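Glucose-6-phosphate 1-dehydrogenase (Kluyveromyces lactis, PDB 7E6I) catalyses the NADP+-dependent oxidation of glucose 6-phosphate to 6-phosphogluconolactone, probably the rate-limiting first step of the oxidative pentose-phosphate pathway. Local coordinates at residues A[22-30]-A[57-66]; A[43-54]-A[80-91]. One frame throughout, in Å; residues are numbered along the deposited sequence.

Interaction 1 of 2, residues A[22-30]-A[57-66]; sequences KKKTFPALF and LREKVKPFLK
Pro27 O and Lys66 N are joined through one water, which donates to Pro27 O at 2.7 Å and accepts from Lys66 N at 3.0 Å; no direct hydrogen bond links the two segments. The remaining contact is largely apolar. Lys23 lays its aliphatic chain across one face of the Phe64 ring, a CH-pi contact in which CG stands 3.6 Å from the ring centroid of Phe64. With CG of Lys23 beside the backbone N (chi1 -66°) and the chain extended beyond it, CD and CE run on along the rim of the same ring. Pro27 CG meets Phe64 CB at 3.7 Å, the two side chains lying alongside and pointing the same way. Further along, Leu65 sets CD1 over a face of the Phe30 ring and CB against Phe30 CD2 at 3.5 Å, while Lys66 O lies at the ring's edge and accepts a hydrogen bond from Arg34. Phe26 packs its CB on Val61 CB and reaches Leu57 CD2 with CZ. At the other end Lys22 and Lys60 bring their NZ atoms within 4.3 Å of each other. Each ammonium has its own acceptor: Lys22 forms a salt bridge with Asp19, and Lys60 bonds to Ser17 O. Lys22 belongs to a predicted NADP+ site, so the paired positive charges, partly offset by Asp19, would be consistent with a pocket that receives an anionic cofactor.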
loop_
_atom_site.group_PDB
_atom_site.type_symbol
_atom_site.label_atom_id
_atom_site.label_comp_id
_atom_site.label_asym_id
_atom_site.label_seq_id
_atom_site.Cartn_x
_atom_site.Cartn_y
_atom_site.Cartn_z
ATOM N N LYS A 22 12.299 13.644 2.864
ATOM C CA LYS A 22 12.152 14.993 2.331
ATOM C C LYS A 22 11.100 15.068 1.236
ATOM O O LYS A 22 10.470 16.117 1.067
ATOM C CB LYS A 22 13.499 15.525 1.826
ATOM C CG LYS A 22 14.093 14.808 0.624
ATOM C CD LYS A 22 15.343 15.560 0.119
ATOM C CE LYS A 22 16.460 14.599 -0.326
ATOM N NZ LYS A 22 16.609 14.547 -1.816
ATOM N N LYS A 23 10.886 13.984 0.499
ATOM C CA LYS A 23 9.921 13.997 -0.592
ATOM C C LYS A 23 8.541 13.498 -0.193
ATOM O O LYS A 23 7.578 13.753 -0.926
ATOM C CB LYS A 23 10.422 13.148 -1.760
ATOM C CG LYS A 23 11.665 13.684 -2.430
ATOM C CD LYS A 23 11.894 12.970 -3.750
ATOM C CE LYS A 23 13.367 12.923 -4.092
ATOM N NZ LYS A 23 13.682 11.787 -4.996
ATOM N N LYS A 24 8.410 12.792 0.931
ATOM C CA LYS A 24 7.118 12.205 1.274
ATOM C C LYS A 24 6.683 12.533 2.697
ATOM O O LYS A 24 5.571 13.034 2.904
ATOM C CB LYS A 24 7.152 10.692 1.069
ATOM C CG LYS A 24 7.413 10.290 -0.373
ATOM C CD LYS A 24 6.108 10.019 -1.106
ATOM C CE LYS A 24 6.327 9.801 -2.596
ATOM N NZ LYS A 24 5.175 9.059 -3.193
ATOM N N THR A 25 7.537 12.256 3.687
ATOM C CA THR A 25 7.112 12.432 5.072
ATOM C C THR A 25 6.855 13.899 5.386
ATOM O O THR A 25 5.761 14.267 5.838
ATOM C CB THR A 25 8.149 11.857 6.034
ATOM O OG1 THR A 25 8.680 10.642 5.495
ATOM C CG2 THR A 25 7.511 11.587 7.398
ATOM N N PHE A 26 7.847 14.754 5.146
ATOM C CA PHE A 26 7.679 16.170 5.439
ATOM C C PHE A 26 6.627 16.803 4.534
ATOM O O PHE A 26 5.791 17.574 5.027
ATOM C CB PHE A 26 9.021 16.900 5.353
ATOM C CG PHE A 26 9.818 16.797 6.617
ATOM C CD1 PHE A 26 9.621 17.702 7.650
ATOM C CD2 PHE A 26 10.710 15.750 6.808
ATOM C CE1 PHE A 26 10.336 17.591 8.838
ATOM C CE2 PHE A 26 11.426 15.632 7.988
ATOM C CZ PHE A 26 11.236 16.556 9.003
ATOM N N PRO A 27 6.605 16.510 3.226
ATOM C CA PRO A 27 5.489 17.028 2.419
ATOM C C PRO A 27 4.124 16.589 2.932
ATOM O O PRO A 27 3.163 17.371 2.867
ATOM C CB PRO A 27 5.797 16.489 1.015
ATOM C CG PRO A 27 7.279 16.365 0.992
ATOM C CD PRO A 27 7.650 15.911 2.373
ATOM N N ALA A 28 4.012 15.367 3.466
ATOM C CA ALA A 28 2.729 14.927 4.004
ATOM C C ALA A 28 2.385 15.680 5.279
ATOM O O ALA A 28 1.227 16.063 5.491
ATOM C CB ALA A 28 2.736 13.418 4.263
ATOM N N LEU A 29 3.373 15.875 6.154
ATOM C CA LEU A 29 3.138 16.667 7.355
ATOM C C LEU A 29 2.661 18.062 6.994
ATOM O O LEU A 29 1.782 18.617 7.661
ATOM C CB LEU A 29 4.407 16.753 8.195
ATOM C CG LEU A 29 4.661 15.587 9.132
ATOM C CD1 LEU A 29 6.035 15.723 9.770
ATOM C CD2 LEU A 29 3.585 15.562 10.178
ATOM N N PHE A 30 3.221 18.642 5.932
ATOM C CA PHE A 30 2.818 19.986 5.541
ATOM C C PHE A 30 1.386 19.999 5.027
ATOM O O PHE A 30 0.583 20.852 5.422
ATOM C CB PHE A 30 3.766 20.545 4.484
ATOM C CG PHE A 30 3.268 21.811 3.862
ATOM C CD1 PHE A 30 3.032 22.936 4.649
ATOM C CD2 PHE A 30 2.995 21.869 2.502
ATOM C CE1 PHE A 30 2.552 24.108 4.084
ATOM C CE2 PHE A 30 2.517 23.031 1.932
ATOM C CZ PHE A 30 2.296 24.158 2.724
ATOM N N LEU A 57 17.683 21.576 6.818
ATOM C CA LEU A 57 16.496 20.732 6.739
ATOM C C LEU A 57 15.343 21.458 6.054
ATOM O O LEU A 57 14.757 20.948 5.093
ATOM C CB LEU A 57 16.082 20.278 8.137
ATOM C CG LEU A 57 14.961 19.236 8.133
ATOM C CD1 LEU A 57 15.357 18.050 7.264
ATOM C CD2 LEU A 57 14.603 18.797 9.546
ATOM N N ARG A 58 15.000 22.653 6.550
ATOM C CA ARG A 58 13.882 23.404 5.986
ATOM C C ARG A 58 14.082 23.658 4.501
ATOM O O ARG A 58 13.148 23.497 3.705
ATOM C CB ARG A 58 13.703 24.726 6.730
ATOM C CG ARG A 58 13.341 24.565 8.189
ATOM C CD ARG A 58 13.690 25.797 8.982
ATOM N NE ARG A 58 13.371 25.659 10.400
ATOM C CZ ARG A 58 13.920 26.402 11.355
ATOM N NH1 ARG A 58 14.815 27.325 11.032
ATOM N NH2 ARG A 58 13.578 26.228 12.629
ATOM N N GLU A 59 15.290 24.046 4.104
ATOM C CA GLU A 59 15.532 24.315 2.696
ATOM C C GLU A 59 15.634 23.036 1.891
ATOM O O GLU A 59 15.409 23.062 0.680
ATOM C CB GLU A 59 16.796 25.156 2.524
ATOM C CG GLU A 59 16.699 26.543 3.155
ATOM C CD GLU A 59 15.719 27.466 2.434
ATOM O OE1 GLU A 59 15.401 27.210 1.249
ATOM O OE2 GLU A 59 15.275 28.460 3.054
ATOM N N LYS A 60 15.959 21.919 2.534
ATOM C CA LYS A 60 16.012 20.647 1.824
ATOM C C LYS A 60 14.614 20.169 1.435
ATOM O O LYS A 60 14.427 19.574 0.368
ATOM C CB LYS A 60 16.725 19.607 2.689
ATOM C CG LYS A 60 17.366 18.455 1.933
ATOM C CD LYS A 60 18.050 17.487 2.903
ATOM C CE LYS A 60 19.258 16.792 2.270
ATOM N NZ LYS A 60 18.910 15.446 1.711
ATOM N N VAL A 61 13.615 20.426 2.276
ATOM C CA VAL A 61 12.297 19.825 2.078
ATOM C C VAL A 61 11.336 20.785 1.382
ATOM O O VAL A 61 10.399 20.347 0.705
ATOM C CB VAL A 61 11.713 19.333 3.416
ATOM C CG1 VAL A 61 12.769 18.589 4.226
ATOM C CG2 VAL A 61 11.156 20.484 4.207
ATOM N N LYS A 62 11.571 22.098 1.526
ATOM C CA LYS A 62 10.780 23.154 0.896
ATOM C C LYS A 62 10.488 22.887 -0.581
ATOM O O LYS A 62 9.351 23.105 -1.022
ATOM C CB LYS A 62 11.487 24.503 1.060
ATOM C CG LYS A 62 10.662 25.715 0.663
ATOM C CD LYS A 62 11.218 26.993 1.294
ATOM C CE LYS A 62 10.528 28.249 0.753
ATOM N NZ LYS A 62 10.460 29.362 1.756
ATOM N N PRO A 63 11.452 22.417 -1.385
ATOM C CA PRO A 63 11.146 22.155 -2.803
ATOM C C PRO A 63 10.109 21.082 -3.023
ATOM O O PRO A 63 9.694 20.883 -4.169
ATOM C CB PRO A 63 12.497 21.729 -3.389
ATOM C CG PRO A 63 13.486 22.334 -2.500
ATOM C CD PRO A 63 12.898 22.281 -1.131
ATOM N N PHE A 64 9.674 20.381 -1.980
ATOM C CA PHE A 64 8.746 19.277 -2.147
ATOM C C PHE A 64 7.405 19.511 -1.486
ATOM O O PHE A 64 6.458 18.764 -1.770
ATOM C CB PHE A 64 9.369 17.980 -1.612
ATOM C CG PHE A 64 10.649 17.612 -2.303
ATOM C CD1 PHE A 64 10.632 17.078 -3.580
ATOM C CD2 PHE A 64 11.873 17.843 -1.692
ATOM C CE1 PHE A 64 11.819 16.751 -4.227
ATOM C CE2 PHE A 64 13.053 17.519 -2.325
ATOM C CZ PHE A 64 13.031 16.973 -3.593
ATOM N N LEU A 65 7.287 20.524 -0.634
ATOM C CA LEU A 65 5.986 20.896 -0.110
ATOM C C LEU A 65 5.073 21.282 -1.267
ATOM O O LEU A 65 5.512 21.887 -2.248
ATOM C CB LEU A 65 6.128 22.046 0.879
ATOM C CG LEU A 65 7.227 21.927 1.941
ATOM C CD1 LEU A 65 6.989 22.941 3.053
ATOM C CD2 LEU A 65 7.336 20.515 2.523
ATOM N N LYS A 66 3.808 20.903 -1.168
ATOM C CA LYS A 66 2.849 21.110 -2.242
ATOM C C LYS A 66 1.986 22.324 -1.930
ATOM O O LYS A 66 1.400 22.406 -0.847
ATOM C CB LYS A 66 1.974 19.872 -2.421
ATOM C CG LYS A 66 2.187 19.153 -3.732
ATOM C CD LYS A 66 3.324 18.177 -3.627
ATOM C CE LYS A 66 3.976 17.976 -4.984
ATOM N NZ LYS A 66 5.080 16.976 -4.936
HETATM O O HOH W 1 2.787 18.731 0.584
#

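Interaction 2 of 2, residues A[43-54]-A[80-91]; sequences KIIGYARSKLSN and FLSMVSYHAGPY
Both backbone polar atoms of Gly46 are taken up by strand 84-88: its N donates almost straight to Ser85 O (2.8 Å, 174°), and its O accepts from His87 N at 2.9 Å. The same parallel ladder continues with Ser85 N to Ile44 O and Gly89 N to Ala48 O, while Ile44 N bonds to Met83 O. Past the strand, the 49-54 turn folds back over Tyr86, whose N is satisfied by Asn54 OD1 at 3.0 Å and whose hydroxyl donates to Ser50 O at 2.7 Å, approaching from above that carbonyl's plane. Gly46 O lies over one face of the Tyr86 ring and Leu52 CG over the opposite one, 3.7 Å from the centroid of Tyr86. An alanine in place of Tyr86 would probably leave Ser50 O without this donor and Leu52 without the ring it packs on, freeing the turn to shift. Tyr47 extends with CG trans to its backbone N (chi1 -176°), and its OH donates to Pro90 O at 2.6 Å; its ring joins His87 and Tyr91 in an aromatic cluster. His87 NE2 bonds to Glu99. Adjacent parallel strands followed by a turn carrying Arg49, a predicted NADP+ ligand, are characteristic of a Rossmann-type dinucleotide-binding domain.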
loop_
_atom_site.group_PDB
_atom_site.type_symbol
_atom_site.label_atom_id
_atom_site.label_comp_id
_atom_site.label_asym_id
_atom_site.label_seq_id
_atom_site.Cartn_x
_atom_site.Cartn_y
_atom_site.Cartn_z
ATOM N N LYS A 43 5.614 20.001 17.672
ATOM C CA LYS A 43 7.055 20.128 17.485
ATOM C C LYS A 43 7.553 19.052 16.521
ATOM O O LYS A 43 7.489 17.857 16.825
ATOM C CB LYS A 43 7.802 20.053 18.817
ATOM C CG LYS A 43 9.262 20.485 18.690
ATOM C CD LYS A 43 9.839 21.037 19.991
ATOM C CE LYS A 43 11.228 21.613 19.774
ATOM N NZ LYS A 43 11.608 21.562 18.329
ATOM N N ILE A 44 8.062 19.475 15.370
ATOM C CA ILE A 44 8.561 18.560 14.350
ATOM C C ILE A 44 10.082 18.567 14.387
ATOM O O ILE A 44 10.711 19.607 14.155
ATOM C CB ILE A 44 8.039 18.936 12.957
ATOM C CG1 ILE A 44 6.523 19.100 13.002
ATOM C CG2 ILE A 44 8.388 17.868 11.969
ATOM C CD1 ILE A 44 5.905 19.340 11.661
ATOM N N ILE A 45 10.672 17.402 14.657
ATOM C CA ILE A 45 12.118 17.240 14.825
ATOM C C ILE A 45 12.629 16.210 13.821
ATOM O O ILE A 45 12.183 15.051 13.834
ATOM C CB ILE A 45 12.482 16.791 16.245
ATOM C CG1 ILE A 45 11.959 17.763 17.298
ATOM C CG2 ILE A 45 13.971 16.622 16.366
ATOM C CD1 ILE A 45 12.148 17.242 18.704
ATOM N N GLY A 46 13.588 16.608 12.997
ATOM C CA GLY A 46 14.248 15.700 12.091
ATOM C C GLY A 46 15.586 15.265 12.654
ATOM O O GLY A 46 16.428 16.098 12.978
ATOM N N TYR A 47 15.781 13.953 12.751
ATOM C CA TYR A 47 16.988 13.354 13.309
ATOM C C TYR A 47 17.680 12.516 12.239
ATOM O O TYR A 47 17.024 11.735 11.541
ATOM C CB TYR A 47 16.629 12.492 14.537
ATOM C CG TYR A 47 17.769 11.860 15.322
ATOM C CD1 TYR A 47 18.543 10.844 14.777
ATOM C CD2 TYR A 47 18.028 12.240 16.632
ATOM C CE1 TYR A 47 19.567 10.256 15.504
ATOM C CE2 TYR A 47 19.048 11.655 17.365
ATOM C CZ TYR A 47 19.812 10.666 16.800
ATOM O OH TYR A 47 20.830 10.087 17.529
ATOM N N ALA A 48 19.002 12.683 12.116
ATOM C CA ALA A 48 19.847 11.874 11.234
ATOM C C ALA A 48 21.310 12.070 11.643
ATOM O O ALA A 48 21.632 12.907 12.491
ATOM C CB ALA A 48 19.633 12.220 9.755
ATOM N N ARG A 49 22.196 11.266 11.040
ATOM C CA ARG A 49 23.604 11.281 11.434
ATOM C C ARG A 49 24.321 12.529 10.932
ATOM O O ARG A 49 25.140 13.104 11.657
ATOM C CB ARG A 49 24.319 10.021 10.931
ATOM C CG ARG A 49 23.517 8.717 11.115
ATOM C CD ARG A 49 23.614 7.716 9.929
ATOM N NE ARG A 49 23.512 8.315 8.596
ATOM C CZ ARG A 49 22.392 8.751 8.000
ATOM N NH1 ARG A 49 21.217 8.696 8.635
ATOM N NH2 ARG A 49 22.421 9.285 6.796
ATOM N N SER A 50 24.034 12.961 9.704
ATOM C CA SER A 50 24.710 14.119 9.133
ATOM C C SER A 50 24.487 15.351 9.999
ATOM O O SER A 50 23.552 15.431 10.796
ATOM C CB SER A 50 24.210 14.433 7.724
ATOM O OG SER A 50 24.540 13.412 6.804
ATOM N N LYS A 51 25.332 16.347 9.781
ATOM C CA LYS A 51 25.464 17.455 10.710
ATOM C C LYS A 51 24.864 18.739 10.164
ATOM O O LYS A 51 25.547 19.763 10.107
ATOM C CB LYS A 51 26.944 17.665 11.027
ATOM C CG LYS A 51 27.281 17.906 12.477
ATOM C CD LYS A 51 28.539 17.127 12.855
ATOM C CE LYS A 51 29.094 17.564 14.208
ATOM N NZ LYS A 51 29.978 18.774 14.103
ATOM N N LEU A 52 23.596 18.717 9.774
ATOM C CA LEU A 52 22.992 19.886 9.153
ATOM C C LEU A 52 22.278 20.762 10.184
ATOM O O LEU A 52 22.115 20.407 11.352
ATOM C CB LEU A 52 22.045 19.471 8.021
ATOM C CG LEU A 52 21.150 18.232 8.080
ATOM C CD1 LEU A 52 19.931 18.428 7.191
ATOM C CD2 LEU A 52 21.896 17.008 7.638
ATOM N N SER A 53 21.885 21.944 9.733
ATOM C CA SER A 53 21.247 22.952 10.566
ATOM C C SER A 53 19.734 22.962 10.349
ATOM O O SER A 53 19.206 22.325 9.433
ATOM C CB SER A 53 21.846 24.328 10.261
ATOM O OG SER A 53 21.621 24.693 8.906
ATOM N N ASN A 54 19.028 23.691 11.224
ATOM C CA ASN A 54 17.601 23.903 11.014
ATOM C C ASN A 54 17.355 24.480 9.632
ATOM O O ASN A 54 16.373 24.135 8.966
ATOM C CB ASN A 54 17.036 24.842 12.079
ATOM C CG ASN A 54 17.042 24.232 13.459
ATOM O OD1 ASN A 54 17.405 23.074 13.631
ATOM N ND2 ASN A 54 16.646 25.011 14.456
ATOM N N PHE A 80 4.908 26.480 8.600
ATOM C CA PHE A 80 5.242 25.079 8.832
ATOM C C PHE A 80 6.740 24.892 9.063
ATOM O O PHE A 80 7.153 24.228 10.022
ATOM C CB PHE A 80 4.767 24.246 7.643
ATOM C CG PHE A 80 5.179 22.811 7.705
ATOM C CD1 PHE A 80 4.568 21.938 8.592
ATOM C CD2 PHE A 80 6.183 22.330 6.879
ATOM C CE1 PHE A 80 4.946 20.616 8.652
ATOM C CE2 PHE A 80 6.563 21.003 6.935
ATOM C CZ PHE A 80 5.945 20.145 7.822
ATOM N N LEU A 81 7.570 25.461 8.179
ATOM C CA LEU A 81 9.017 25.315 8.312
ATOM C C LEU A 81 9.495 25.787 9.677
ATOM O O LEU A 81 10.414 25.203 10.260
ATOM C CB LEU A 81 9.726 26.082 7.194
ATOM C CG LEU A 81 9.474 25.543 5.781
ATOM C CD1 LEU A 81 10.463 26.104 4.769
ATOM C CD2 LEU A 81 9.554 24.035 5.791
ATOM N N SER A 82 8.860 26.824 10.219
ATOM C CA SER A 82 9.243 27.327 11.531
ATOM C C SER A 82 8.950 26.336 12.652
ATOM O O SER A 82 9.526 26.465 13.735
ATOM C CB SER A 82 8.533 28.649 11.811
ATOM O OG SER A 82 7.398 28.442 12.630
ATOM N N MET A 83 8.069 25.361 12.433
ATOM C CA MET A 83 7.836 24.311 13.421
ATOM C C MET A 83 8.835 23.168 13.316
ATOM O O MET A 83 8.868 22.308 14.202
ATOM C CB MET A 83 6.416 23.761 13.279
ATOM C CG MET A 83 5.448 24.769 12.714
ATOM S SD MET A 83 3.799 24.094 12.415
ATOM C CE MET A 83 3.450 23.293 13.967
ATOM N N VAL A 84 9.649 23.152 12.270
ATOM C CA VAL A 84 10.567 22.061 11.979
ATOM C C VAL A 84 11.953 22.444 12.466
ATOM O O VAL A 84 12.408 23.576 12.254
ATOM C CB VAL A 84 10.582 21.764 10.471
ATOM C CG1 VAL A 84 11.787 20.944 10.107
ATOM C CG2 VAL A 84 9.301 21.077 10.064
ATOM N N SER A 85 12.629 21.502 13.119
ATOM C CA SER A 85 13.997 21.683 13.579
ATOM C C SER A 85 14.759 20.386 13.344
ATOM O O SER A 85 14.175 19.370 12.957
ATOM C CB SER A 85 14.038 22.094 15.052
ATOM O OG SER A 85 13.914 20.965 15.892
ATOM N N TYR A 86 16.080 20.428 13.585
ATOM C CA TYR A 86 16.975 19.307 13.307
ATOM C C TYR A 86 17.882 19.013 14.495
ATOM O O TYR A 86 18.383 19.924 15.161
ATOM C CB TYR A 86 17.842 19.570 12.074
ATOM C CG TYR A 86 18.664 18.370 11.611
ATOM C CD1 TYR A 86 18.229 17.575 10.554
ATOM C CD2 TYR A 86 19.882 18.047 12.216
ATOM C CE1 TYR A 86 18.979 16.489 10.117
ATOM C CE2 TYR A 86 20.638 16.956 11.785
ATOM C CZ TYR A 86 20.184 16.182 10.734
ATOM O OH TYR A 86 20.919 15.098 10.295
ATOM N N HIS A 87 18.095 17.724 14.745
ATOM C CA HIS A 87 19.084 17.272 15.702
ATOM C C HIS A 87 19.899 16.178 15.041
ATOM O O HIS A 87 19.332 15.260 14.442
ATOM C CB HIS A 87 18.449 16.751 16.994
ATOM C CG HIS A 87 19.457 16.400 18.044
ATOM N ND1 HIS A 87 20.045 17.346 18.858
ATOM C CD2 HIS A 87 20.010 15.213 18.386
ATOM C CE1 HIS A 87 20.905 16.753 19.666
ATOM N NE2 HIS A 87 20.906 15.459 19.398
ATOM N N ALA A 88 21.220 16.280 15.145
ATOM C CA ALA A 88 22.129 15.299 14.570
ATOM C C ALA A 88 22.618 14.323 15.633
ATOM O O ALA A 88 22.747 14.664 16.814
ATOM C CB ALA A 88 23.326 15.987 13.913
ATOM N N GLY A 89 22.907 13.104 15.199
ATOM C CA GLY A 89 23.387 12.091 16.100
ATOM C C GLY A 89 23.354 10.727 15.457
ATOM O O GLY A 89 22.657 10.500 14.461
ATOM N N PRO A 90 24.115 9.789 16.009
ATOM C CA PRO A 90 24.111 8.430 15.470
ATOM C C PRO A 90 22.854 7.688 15.885
ATOM O O PRO A 90 22.226 7.995 16.902
ATOM C CB PRO A 90 25.363 7.803 16.094
ATOM C CG PRO A 90 25.545 8.538 17.386
ATOM C CD PRO A 90 24.973 9.919 17.203
ATOM N N TYR A 91 22.468 6.714 15.059
ATOM C CA TYR A 91 21.401 5.803 15.466
ATOM C C TYR A 91 21.917 4.727 16.409
ATOM O O TYR A 91 21.122 4.103 17.123
ATOM C CB TYR A 91 20.749 5.139 14.245
ATOM C CG TYR A 91 20.319 6.093 13.148
ATOM C CD1 TYR A 91 19.355 7.070 13.387
ATOM C CD2 TYR A 91 20.861 6.005 11.875
ATOM C CE1 TYR A 91 18.960 7.948 12.386
ATOM C CE2 TYR A 91 20.472 6.869 10.868
ATOM C CZ TYR A 91 19.528 7.845 11.126
ATOM O OH TYR A 91 19.146 8.709 10.121
#

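Overall arrangement
Interactions 1 and 2 have centres 13 Å apart and interlock along the chain: helix 19-34 leads to strand 43-48, whose following turn enters helix 54-61. Strand 84-88 then forms one edge of the parallel sheet. The two contacts meet where Arg58 NH2 probably donates to Val84 O at 2.9 Å and Leu57 CD2 packs on Val84 CG1 at 3.6 Å. Phe26 also touches Ile44 and Val84, tying helix 19-34 to this part of the sheet. Lys22 and Arg49 place both interactions at the predicted NADP+ site, with the side chain of Lys60 about 9 Å from that of Arg49. The side chain of Lys23 in interaction 1 is about 12 Å from the bound 6-O-phosphono-beta-D-glucopyranose (BG6), the substrate glucose 6-phosphate.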